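Local coordinates for protein aminotransferase class I and II (Anaerococcus prevotii, PDB 4EMY) that probably catalyses transamination as a homodimer, using bound pyridoxal 5'-phosphate as its cofactor, at residues H131-A136 with N190-S195; L183-G188 with I222-Y227; E200-I205 with F241-N246; V255-S260 with S270-G275. One frame throughout, in Å; residues are numbered along the deposited sequence.

Contact 1 of 4, residues H131-A136 with N190-S195; sequences HDYYWA and NPTGYS. With PLP (pyridoxal-5'-phosphate), chain E.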
# COMPACT_ATOMS: atom_id res chain seq x y z
N HIS A 131 17.89 -16.30 5.23
CA HIS A 131 18.91 -17.01 4.46
C HIS A 131 19.86 -16.09 3.74
O HIS A 131 19.47 -15.02 3.28
CB HIS A 131 18.29 -18.03 3.52
CG HIS A 131 16.94 -17.62 2.98
ND1 HIS A 131 16.80 -16.67 2.04
CD2 HIS A 131 15.66 -18.06 3.30
CE1 HIS A 131 15.49 -16.51 1.77
NE2 HIS A 131 14.80 -17.36 2.54
N ASP A 132 21.11 -16.55 3.67
CA ASP A 132 22.27 -15.87 3.06
C ASP A 132 22.03 -15.18 1.72
O ASP A 132 22.58 -14.11 1.46
CB ASP A 132 23.36 -16.92 2.85
CG ASP A 132 24.68 -16.50 3.42
OD1 ASP A 132 24.72 -15.43 4.05
OD2 ASP A 132 25.66 -17.26 3.25
N TYR A 133 21.26 -15.84 0.86
CA TYR A 133 20.86 -15.31 -0.43
C TYR A 133 19.42 -14.86 -0.24
O TYR A 133 18.54 -15.69 0.05
CB TYR A 133 20.92 -16.39 -1.51
CG TYR A 133 22.26 -17.07 -1.73
CD1 TYR A 133 22.86 -17.86 -0.74
CD2 TYR A 133 22.92 -16.96 -2.96
CE1 TYR A 133 24.08 -18.48 -0.95
CE2 TYR A 133 24.14 -17.59 -3.18
CZ TYR A 133 24.71 -18.35 -2.18
OH TYR A 133 25.92 -18.97 -2.41
N TYR A 134 19.16 -13.56 -0.38
CA TYR A 134 17.84 -13.01 -0.09
C TYR A 134 17.46 -11.87 -1.00
O TYR A 134 18.32 -11.17 -1.55
CB TYR A 134 17.77 -12.54 1.37
CG TYR A 134 18.75 -11.45 1.71
CD1 TYR A 134 18.38 -10.11 1.63
CD2 TYR A 134 20.04 -11.75 2.11
CE1 TYR A 134 19.28 -9.10 1.94
CE2 TYR A 134 20.94 -10.75 2.42
CZ TYR A 134 20.56 -9.43 2.34
OH TYR A 134 21.46 -8.44 2.65
N TRP A 135 16.15 -11.68 -1.13
CA TRP A 135 15.54 -10.54 -1.81
C TRP A 135 15.78 -9.33 -0.95
O TRP A 135 15.40 -9.30 0.22
CB TRP A 135 14.06 -10.84 -1.97
CG TRP A 135 13.24 -9.81 -2.68
CD1 TRP A 135 13.53 -9.17 -3.88
CD2 TRP A 135 11.92 -9.30 -2.29
NE1 TRP A 135 12.52 -8.31 -4.23
CE2 TRP A 135 11.53 -8.34 -3.32
CE3 TRP A 135 11.06 -9.52 -1.22
CZ2 TRP A 135 10.33 -7.64 -3.27
CZ3 TRP A 135 9.86 -8.82 -1.17
CH2 TRP A 135 9.50 -7.90 -2.17
N ALA A 136 16.43 -8.32 -1.52
CA ALA A 136 16.93 -7.17 -0.75
C ALA A 136 15.92 -6.50 0.20
O ALA A 136 16.29 -6.13 1.31
CB ALA A 136 17.57 -6.14 -1.68
N ASN A 190 14.00 -16.54 -4.72
CA ASN A 190 14.71 -15.46 -5.39
C ASN A 190 15.87 -15.04 -4.46
O ASN A 190 15.62 -14.61 -3.32
CB ASN A 190 13.72 -14.32 -5.66
CG ASN A 190 14.39 -13.02 -6.02
OD1 ASN A 190 15.41 -12.99 -6.71
ND2 ASN A 190 13.81 -11.93 -5.58
N PRO A 191 17.14 -15.13 -4.93
CA PRO A 191 17.70 -15.35 -6.27
C PRO A 191 17.98 -16.78 -6.75
O PRO A 191 18.02 -17.03 -7.96
CB PRO A 191 19.03 -14.60 -6.19
CG PRO A 191 19.42 -14.63 -4.76
CD PRO A 191 18.20 -14.91 -3.93
N THR A 192 18.18 -17.71 -5.81
CA THR A 192 18.81 -19.00 -6.11
C THR A 192 18.01 -19.95 -7.01
O THR A 192 18.60 -20.64 -7.84
CB THR A 192 19.18 -19.75 -4.83
OG1 THR A 192 17.99 -20.14 -4.15
CG2 THR A 192 20.01 -18.85 -3.93
N GLY A 193 16.70 -19.99 -6.83
CA GLY A 193 15.84 -20.94 -7.53
C GLY A 193 15.66 -22.22 -6.74
O GLY A 193 15.04 -23.18 -7.21
N TYR A 194 16.20 -22.24 -5.53
CA TYR A 194 16.16 -23.41 -4.66
C TYR A 194 14.82 -23.56 -3.96
O TYR A 194 14.17 -22.58 -3.64
CB TYR A 194 17.27 -23.32 -3.62
CG TYR A 194 17.42 -24.57 -2.79
CD1 TYR A 194 17.95 -25.73 -3.36
CD2 TYR A 194 17.04 -24.60 -1.46
CE1 TYR A 194 18.09 -26.89 -2.62
CE2 TYR A 194 17.18 -25.76 -0.71
CZ TYR A 194 17.71 -26.90 -1.30
OH TYR A 194 17.86 -28.07 -0.57
N SER A 195 14.43 -24.81 -3.71
CA SER A 195 13.32 -25.11 -2.82
C SER A 195 13.79 -26.07 -1.73
O SER A 195 14.42 -27.09 -2.03
CB SER A 195 12.15 -25.73 -3.60
OG SER A 195 11.73 -24.89 -4.67
N1 PLP E . 8.89 -11.85 -2.48
C2 PLP E . 9.94 -12.24 -3.30
C2A PLP E . 10.90 -13.29 -2.84
C3 PLP E . 10.10 -11.67 -4.56
O3 PLP E . 11.14 -12.05 -5.35
C4 PLP E . 9.24 -10.69 -5.01
C4A PLP E . 9.83 -9.65 -5.92
O4A PLP E . 9.70 -9.73 -7.15
C5 PLP E . 8.18 -10.31 -4.19
C6 PLP E . 8.01 -10.89 -2.92
C5A PLP E . 7.23 -9.23 -4.68
O4P PLP E . 5.89 -9.44 -4.28
P PLP E . 4.83 -8.31 -4.68
O1P PLP E . 4.91 -7.26 -3.61
O2P PLP E . 3.47 -8.96 -4.79
O3P PLP E . 5.20 -7.68 -6.00
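Pro191, joined to Asn190 by a cis peptide bond, sets its CD against the backbone of Tyr133 and Tyr134, where the loop after strand 127-131 meets the loop before helix 198-211. Pro191 CD lies 3.9 Å from Tyr133 CB, and Thr192 adds its methyl: CG2 comes within 3.6 Å of the same CB and approaches the Tyr133 ring obliquely. The hydroxyl of Thr192 is turned to other work, bonding with Asn189 and accepting from the backbone N of Tyr194 in an ST turn.

Further along, both loops reach the cofactor. Trp135 spreads one face of its indole over the pyridine ring, CZ3 being 3.3 Å from PLP C6. Asn190 extends its amide with CG anti to the backbone N (chi1 165°), which carries ND2 to the phenolic O3 of PLP at 2.7 Å; the same nitrogen is 3.3 Å from Trp135 CD1, with the amide plane inclined to the indole by 50°. Arg388 holds the other end of that amide, bonding to OD1, and so opposes its rotation.

One loop therefore covers a face of the cofactor while the other grips its rim. Donation from Asn190 to O3 would be expected to stabilise negative charge on that oxygen.

Contact 2 of 4, residues L183-G188 with I222-Y227; sequences LINSPG and IVDVAY. With PLP (pyridoxal-5'-phosphate), chain E.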
# COMPACT_ATOMS: atom_id res chain seq x y z
N LEU A 183 12.73 -16.08 8.54
CA LEU A 183 12.18 -15.87 7.21
C LEU A 183 12.77 -16.89 6.25
O LEU A 183 13.99 -17.04 6.17
CB LEU A 183 12.42 -14.45 6.72
CG LEU A 183 11.67 -14.12 5.42
CD1 LEU A 183 10.93 -12.79 5.51
CD2 LEU A 183 12.61 -14.16 4.23
N ILE A 184 11.88 -17.60 5.55
CA ILE A 184 12.26 -18.55 4.51
C ILE A 184 11.47 -18.25 3.24
O ILE A 184 10.24 -18.33 3.23
CB ILE A 184 12.02 -20.02 4.92
CG1 ILE A 184 12.35 -20.28 6.41
CG2 ILE A 184 12.75 -20.97 3.99
CD1 ILE A 184 13.82 -20.30 6.76
N ASN A 185 12.18 -17.89 2.18
CA ASN A 185 11.59 -17.70 0.87
C ASN A 185 11.71 -18.99 0.06
O ASN A 185 12.73 -19.26 -0.58
CB ASN A 185 12.24 -16.52 0.14
CG ASN A 185 11.70 -16.33 -1.26
OD1 ASN A 185 12.44 -15.98 -2.18
ND2 ASN A 185 10.40 -16.55 -1.44
N SER A 186 10.66 -19.80 0.13
CA SER A 186 10.59 -21.13 -0.48
C SER A 186 9.12 -21.46 -0.65
O SER A 186 8.30 -21.06 0.18
CB SER A 186 11.25 -22.17 0.45
OG SER A 186 11.24 -23.46 -0.14
N PRO A 187 8.77 -22.18 -1.72
CA PRO A 187 9.66 -22.66 -2.77
C PRO A 187 9.91 -21.60 -3.83
O PRO A 187 9.19 -20.60 -3.89
CB PRO A 187 8.87 -23.83 -3.36
CG PRO A 187 7.45 -23.44 -3.19
CD PRO A 187 7.38 -22.63 -1.92
N GLY A 188 10.93 -21.82 -4.67
CA GLY A 188 11.24 -20.91 -5.77
C GLY A 188 11.95 -19.66 -5.32
O GLY A 188 11.61 -18.56 -5.75
N ILE A 222 8.01 -16.76 9.01
CA ILE A 222 7.50 -16.09 7.81
C ILE A 222 7.90 -16.88 6.57
O ILE A 222 9.08 -17.15 6.35
CB ILE A 222 8.11 -14.68 7.66
CG1 ILE A 222 8.26 -13.96 9.01
CG2 ILE A 222 7.39 -13.89 6.56
CD1 ILE A 222 7.07 -13.13 9.44
N VAL A 223 6.92 -17.25 5.74
CA VAL A 223 7.22 -17.98 4.52
C VAL A 223 6.78 -17.17 3.31
O VAL A 223 5.59 -16.87 3.16
CB VAL A 223 6.57 -19.37 4.48
CG1 VAL A 223 7.27 -20.26 3.46
CG2 VAL A 223 6.63 -20.03 5.85
N ASP A 224 7.74 -16.81 2.46
CA ASP A 224 7.45 -16.04 1.25
C ASP A 224 7.17 -17.00 0.10
O ASP A 224 8.09 -17.58 -0.49
CB ASP A 224 8.61 -15.10 0.91
CG ASP A 224 8.25 -14.05 -0.16
OD1 ASP A 224 7.23 -14.17 -0.86
OD2 ASP A 224 9.03 -13.08 -0.30
N VAL A 225 5.89 -17.17 -0.22
CA VAL A 225 5.49 -18.13 -1.23
C VAL A 225 4.98 -17.45 -2.51
O VAL A 225 4.01 -17.90 -3.12
CB VAL A 225 4.48 -19.16 -0.67
CG1 VAL A 225 5.11 -19.92 0.48
CG2 VAL A 225 3.20 -18.48 -0.22
N ALA A 226 5.65 -16.37 -2.90
CA ALA A 226 5.29 -15.66 -4.12
C ALA A 226 5.41 -16.52 -5.39
O ALA A 226 4.55 -16.46 -6.27
CB ALA A 226 6.13 -14.40 -4.25
N TYR A 227 6.46 -17.32 -5.47
CA TYR A 227 6.72 -18.15 -6.66
C TYR A 227 6.21 -19.57 -6.48
O TYR A 227 6.70 -20.50 -7.13
CB TYR A 227 8.21 -18.15 -7.00
CG TYR A 227 8.81 -16.77 -7.19
CD1 TYR A 227 8.68 -16.09 -8.40
CD2 TYR A 227 9.50 -16.16 -6.16
CE1 TYR A 227 9.23 -14.82 -8.57
CE2 TYR A 227 10.06 -14.90 -6.31
CZ TYR A 227 9.92 -14.24 -7.51
OH TYR A 227 10.47 -12.99 -7.65
N1 PLP E . 8.89 -11.85 -2.48
C2 PLP E . 9.94 -12.24 -3.30
C2A PLP E . 10.90 -13.29 -2.84
C3 PLP E . 10.10 -11.67 -4.56
O3 PLP E . 11.14 -12.05 -5.35
C4 PLP E . 9.24 -10.69 -5.01
C4A PLP E . 9.83 -9.65 -5.92
O4A PLP E . 9.70 -9.73 -7.15
C5 PLP E . 8.18 -10.31 -4.19
C6 PLP E . 8.01 -10.89 -2.92
C5A PLP E . 7.23 -9.23 -4.68
O4P PLP E . 5.89 -9.44 -4.28
P PLP E . 4.83 -8.31 -4.68
O1P PLP E . 4.91 -7.26 -3.61
O2P PLP E . 3.47 -8.96 -4.79
O3P PLP E . 5.20 -7.68 -6.00
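Asn185 and Asp224 run side by side in the same direction toward the cofactor, at the point where two neighbouring parallel strands fray into loops. Behind them the packing is close. Ile184 N donates almost straight to Ile222 O at 2.9 Å, Asp224 N returns a bond to Ile184 O at 3.0 Å, and Leu183 CD1 rests against Ile222 CG2 on the face of the sheet that also meets Tyr138 and Ala117. The amide of Asn185 extends the pairing by one side-chain bond: ND2 reaches Asp224 O at 2.7 Å, with the acceptor lying in the amide plane. OD1 accepts meanwhile from Asn190 N, so both ends of the amide are held.

Past this point the regular pairing stops, and the CA atoms of Ser186 and Val225 stand 6.0 Å apart. Pro187, preceded by a cis peptide bond, makes a looser contact, its CD 4.3 Å from Val225 CG1. This end does not open to solvent, however, since every touching residue is buried; Tyr227 closes it, CD2 lying 3.2 Å from Gly188 O and OH 2.6 Å from PLP O3, which lies near the plane of its ring.

At the ring nitrogen, Asp224 OD2 stands 2.5 Å from PLP N1, and the hydroxyl of Tyr138 bonds OD2. As in related aminotransferases, an aspartate at this position probably favours the protonated pyridine, a better sink for electrons.

Contact 3 of 4, residues E200-I205 with F241-N246; sequences EWDEVI and FEKFSN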
# COMPACT_ATOMS: atom_id res chain seq x y z
N GLU A 200 13.51 -31.40 4.62
CA GLU A 200 14.26 -30.24 5.08
C GLU A 200 13.35 -29.31 5.89
O GLU A 200 13.75 -28.81 6.95
CB GLU A 200 14.93 -29.51 3.92
CG GLU A 200 16.03 -30.34 3.30
CD GLU A 200 16.92 -29.56 2.36
OE1 GLU A 200 16.40 -28.69 1.63
OE2 GLU A 200 18.14 -29.84 2.34
N TRP A 201 12.12 -29.12 5.40
CA TRP A 201 11.08 -28.38 6.13
C TRP A 201 10.79 -29.04 7.45
O TRP A 201 10.65 -28.35 8.47
CB TRP A 201 9.80 -28.27 5.31
CG TRP A 201 9.67 -26.98 4.54
CD1 TRP A 201 9.56 -26.83 3.16
CD2 TRP A 201 9.61 -25.62 5.08
NE1 TRP A 201 9.45 -25.51 2.82
CE2 TRP A 201 9.47 -24.73 3.92
CE3 TRP A 201 9.67 -25.06 6.35
CZ2 TRP A 201 9.39 -23.34 4.06
CZ3 TRP A 201 9.59 -23.66 6.48
CH2 TRP A 201 9.45 -22.83 5.36
N ASP A 202 10.69 -30.37 7.43
CA ASP A 202 10.53 -31.16 8.65
C ASP A 202 11.65 -30.86 9.64
O ASP A 202 11.37 -30.59 10.81
CB ASP A 202 10.49 -32.66 8.34
CG ASP A 202 9.11 -33.27 8.57
OD1 ASP A 202 8.39 -32.84 9.50
OD2 ASP A 202 8.76 -34.22 7.83
N GLU A 203 12.89 -30.88 9.17
CA GLU A 203 14.04 -30.56 10.02
C GLU A 203 13.89 -29.18 10.65
O GLU A 203 14.28 -28.96 11.80
CB GLU A 203 15.35 -30.67 9.23
CG GLU A 203 15.88 -32.10 9.09
CD GLU A 203 17.13 -32.20 8.22
OE1 GLU A 203 17.09 -31.77 7.04
OE2 GLU A 203 18.15 -32.72 8.73
N VAL A 204 13.30 -28.25 9.90
CA VAL A 204 13.08 -26.90 10.38
C VAL A 204 11.95 -26.82 11.41
O VAL A 204 12.18 -26.33 12.52
CB VAL A 204 12.83 -25.91 9.22
CG1 VAL A 204 12.41 -24.55 9.74
CG2 VAL A 204 14.08 -25.79 8.35
N ILE A 205 10.76 -27.29 11.07
CA ILE A 205 9.63 -27.18 12.00
C ILE A 205 9.87 -27.94 13.30
O ILE A 205 9.47 -27.49 14.36
CB ILE A 205 8.25 -27.54 11.38
CG1 ILE A 205 8.24 -28.97 10.82
CG2 ILE A 205 7.87 -26.54 10.31
CD1 ILE A 205 7.59 -30.03 11.71
N PHE A 241 2.86 -27.54 3.43
CA PHE A 241 2.00 -26.71 4.27
C PHE A 241 1.38 -27.46 5.45
O PHE A 241 1.09 -26.86 6.47
CB PHE A 241 0.89 -26.04 3.44
CG PHE A 241 1.38 -24.88 2.61
CD1 PHE A 241 2.00 -23.78 3.20
CD2 PHE A 241 1.20 -24.88 1.23
CE1 PHE A 241 2.44 -22.72 2.43
CE2 PHE A 241 1.64 -23.81 0.45
CZ PHE A 241 2.26 -22.74 1.05
N GLU A 242 1.21 -28.77 5.30
CA GLU A 242 0.65 -29.64 6.34
C GLU A 242 1.53 -29.71 7.59
O GLU A 242 1.04 -29.99 8.69
CB GLU A 242 0.35 -31.04 5.80
CG GLU A 242 -0.76 -31.08 4.76
CD GLU A 242 -1.41 -32.45 4.60
OE1 GLU A 242 -0.71 -33.45 4.33
OE2 GLU A 242 -2.65 -32.53 4.74
N LYS A 243 2.82 -29.45 7.42
CA LYS A 243 3.78 -29.42 8.53
C LYS A 243 3.52 -28.29 9.53
O LYS A 243 4.13 -28.24 10.60
CB LYS A 243 5.20 -29.32 7.98
CG LYS A 243 5.79 -30.66 7.56
CD LYS A 243 6.32 -30.63 6.14
CE LYS A 243 7.10 -31.89 5.81
NZ LYS A 243 6.29 -33.13 5.90
N PHE A 244 2.60 -27.40 9.19
CA PHE A 244 2.28 -26.26 10.04
C PHE A 244 1.08 -26.51 10.95
O PHE A 244 0.69 -25.63 11.71
CB PHE A 244 2.07 -24.99 9.20
CG PHE A 244 3.28 -24.58 8.39
CD1 PHE A 244 4.57 -24.81 8.85
CD2 PHE A 244 3.12 -23.93 7.17
CE1 PHE A 244 5.67 -24.43 8.10
CE2 PHE A 244 4.22 -23.54 6.42
CZ PHE A 244 5.50 -23.79 6.89
N SER A 245 0.53 -27.72 10.88
CA SER A 245 -0.60 -28.11 11.74
C SER A 245 -0.18 -28.27 13.19
O SER A 245 0.90 -28.75 13.48
CB SER A 245 -1.20 -29.43 11.25
OG SER A 245 -1.55 -29.37 9.89
N ASN A 246 -1.06 -27.85 14.10
CA ASN A 246 -0.91 -28.10 15.55
C ASN A 246 0.45 -27.74 16.13
O ASN A 246 1.08 -28.54 16.83
CB ASN A 246 -1.28 -29.55 15.87
CG ASN A 246 -2.67 -29.91 15.38
OD1 ASN A 246 -2.83 -30.76 14.50
ND2 ASN A 246 -3.68 -29.24 15.93
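Helical turns of two kinds face each other here, Asp202 and Lys243 forming the nearest backbone pair with CA atoms 7.0 Å apart. Residues 200-205 belong to a regular alpha-helix, in which Ile205 N bonds to Trp201 O, whereas 241-244 form a tighter 3-10 turn, closed by Phe244 N to Phe241 O.

Between them the side chains sort into a polar edge and an aromatic core. Lys243 crosses Asp202 at about a right angle, its chain bent at chi2 and chi4, and NZ makes a salt bridge with Asp202 OD2 at 3.3 Å, its hydrogen bond weak. The aliphatic part of the same lysine crosses Ile205 at about a right angle, Lys243 CB 4.2 Å from Ile205 CG1. Deeper in, Phe244 points its edge at the face of the six-membered ring of Trp201 in a T-shaped pair, the centroids 5.7 Å apart and the planes at 88°. Its CZ stands over the rim of the indole rather than its centre. Ile205 CG2 comes to the edge of the same phenyl ring, 3.8 Å from CE1, while Phe240 stacks on Trp201. Trp201 and Phe244 also rest on Leu221 and Val223 of strand 218-224.

Helix 198-211 is the crossover helix of the beta-alpha-beta unit formed with strands 179-184 and 218-224; the connection from 218-224 on to strand 251-258 packs beside it on the central sheet of this class I aminotransferase.

Contact 4 of 4, residues V255-S260 with S270-G275; sequences VAFSMS and SGAAVG. With PLP (pyridoxal-5'-phosphate), chain E.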
# COMPACT_ATOMS: atom_id res chain seq x y z
N VAL A 255 2.23 -16.73 6.32
CA VAL A 255 2.55 -17.07 4.95
C VAL A 255 2.25 -15.86 4.07
O VAL A 255 1.14 -15.33 4.11
CB VAL A 255 1.80 -18.35 4.50
CG1 VAL A 255 1.85 -18.53 2.99
CG2 VAL A 255 2.38 -19.57 5.18
N ALA A 256 3.25 -15.40 3.32
CA ALA A 256 3.07 -14.24 2.45
C ALA A 256 2.64 -14.64 1.04
O ALA A 256 3.44 -15.12 0.24
CB ALA A 256 4.34 -13.39 2.42
N PHE A 257 1.36 -14.43 0.75
CA PHE A 257 0.76 -14.78 -0.53
C PHE A 257 0.76 -13.61 -1.52
O PHE A 257 0.60 -12.47 -1.12
CB PHE A 257 -0.66 -15.29 -0.30
CG PHE A 257 -1.51 -15.34 -1.53
CD1 PHE A 257 -1.45 -16.43 -2.38
CD2 PHE A 257 -2.37 -14.29 -1.84
CE1 PHE A 257 -2.23 -16.47 -3.53
CE2 PHE A 257 -3.15 -14.32 -2.99
CZ PHE A 257 -3.08 -15.42 -3.83
N SER A 258 0.93 -13.90 -2.81
CA SER A 258 0.90 -12.86 -3.84
C SER A 258 0.22 -13.28 -5.15
O SER A 258 0.38 -14.41 -5.62
CB SER A 258 2.32 -12.37 -4.14
OG SER A 258 2.29 -11.28 -5.05
N MSE A 259 -0.52 -12.35 -5.74
CA MSE A 259 -1.09 -12.55 -7.07
C MSE A 259 -0.13 -12.09 -8.15
O MSE A 259 -0.35 -12.37 -9.34
CB MSE A 259 -2.41 -11.81 -7.22
CG MSE A 259 -3.59 -12.55 -6.67
SE MSE A 259 -5.13 -11.39 -6.64
CE MSE A 259 -5.80 -11.71 -8.46
N SER A 260 0.93 -11.39 -7.73
CA SER A 260 1.86 -10.74 -8.65
C SER A 260 2.36 -11.67 -9.75
O SER A 260 2.31 -11.31 -10.93
CB SER A 260 3.02 -10.12 -7.89
OG SER A 260 2.61 -8.97 -7.19
N SER A 270 -1.73 -6.86 -5.32
CA SER A 270 -2.65 -7.61 -4.47
C SER A 270 -2.08 -8.92 -3.96
O SER A 270 -1.88 -9.87 -4.72
CB SER A 270 -3.96 -7.88 -5.20
OG SER A 270 -4.88 -8.50 -4.32
N GLY A 271 -1.83 -8.95 -2.65
CA GLY A 271 -1.42 -10.17 -1.97
C GLY A 271 -2.26 -10.38 -0.73
O GLY A 271 -3.33 -9.78 -0.58
N ALA A 272 -1.76 -11.24 0.16
CA ALA A 272 -2.37 -11.47 1.46
C ALA A 272 -1.34 -12.01 2.45
O ALA A 272 -0.38 -12.69 2.07
CB ALA A 272 -3.54 -12.44 1.34
N ALA A 273 -1.56 -11.70 3.73
CA ALA A 273 -0.84 -12.32 4.84
C ALA A 273 -1.75 -13.34 5.51
O ALA A 273 -2.77 -12.99 6.10
CB ALA A 273 -0.41 -11.27 5.84
N VAL A 274 -1.37 -14.61 5.41
CA VAL A 274 -2.14 -15.71 5.97
C VAL A 274 -1.45 -16.26 7.22
O VAL A 274 -0.30 -16.71 7.16
CB VAL A 274 -2.33 -16.84 4.94
CG1 VAL A 274 -3.24 -17.92 5.50
CG2 VAL A 274 -2.93 -16.29 3.65
N GLY A 275 -2.14 -16.20 8.35
CA GLY A 275 -1.63 -16.69 9.62
C GLY A 275 -2.17 -18.06 10.00
O GLY A 275 -3.31 -18.40 9.67
N1 PLP E . 8.89 -11.85 -2.48
C2 PLP E . 9.94 -12.24 -3.30
C2A PLP E . 10.90 -13.29 -2.84
C3 PLP E . 10.10 -11.67 -4.56
O3 PLP E . 11.14 -12.05 -5.35
C4 PLP E . 9.24 -10.69 -5.01
C4A PLP E . 9.83 -9.65 -5.92
O4A PLP E . 9.70 -9.73 -7.15
C5 PLP E . 8.18 -10.31 -4.19
C6 PLP E . 8.01 -10.89 -2.92
C5A PLP E . 7.23 -9.23 -4.68
O4P PLP E . 5.89 -9.44 -4.28
P PLP E . 4.83 -8.31 -4.68
O1P PLP E . 4.91 -7.26 -3.61
O2P PLP E . 3.47 -8.96 -4.79
O3P PLP E . 5.20 -7.68 -6.00
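Phe257 and Ala272 face each other on one side of an antiparallel strand pair, and Val255 and Val274 do the same two residues away. With its CG anti to the backbone N (chi1 164°), Phe257 sends its ring along Ala272: CD2 is 3.9 Å from Ala272 CB, and the ring edge meets the backbone near Gly271. The two valines oppose each other less closely, their CB atoms 4.4 Å apart. This face is covered by Val88 and Leu92 of helix 82-93. The small residues occupy the reverse face, where Ala256 pairs with Ala273, and Ala113 of helix 109-121 lies against both.

The backbone bonds hold the strands in register, for instance Val255 N to Val274 O at 2.7 Å and Val274 N back to Val255 O at 2.9 Å. As the strands end, Met259 N still reaches Ser270 O at 3.0 Å. The selenomethionine side chain bends there so that SE lies 3.7 Å from Ser270 OG, a hydroxyl whose polar partner is Tyr84.

Ser258, on the face of the small residues, and Ser260, just past the strand, both reach the cofactor phosphate. Ser258 OG accepts from Ser260 N in an ST turn and donates to PLP O2P at 2.6 Å; Ser260 OG donates to the same oxygen at 2.5 Å. Two hydroxyls thus grip one phosphate oxygen; the ST turn holds the Ser258 hydroxyl through Ser260 N. With Arg269 also bonded to the cofactor, the site is well suited to balance the negative charge of the phosphate.

Overall arrangement
Three of the four contacts surround a single cofactor, a worked example of a site built at the ends of sheet strands. Contact 2 and contact 4 lie in the seven-stranded mixed sheet, their centres about 11 Å apart, joined where strands 218-224 and 251-258 run side by side. Contact 1, about 9 Å from contact 2 between centres, gathers loops that follow strands 127-131 and 179-184. Contact 3, about 14 Å from contact 2, packs on the sheet away from the cofactor. Along the chain, contact 1 interleaves with contact 2, and contact 2 with contact 3; contact 4 comes last. Residues scattered through the sequence thereby converge on different parts of one ligand.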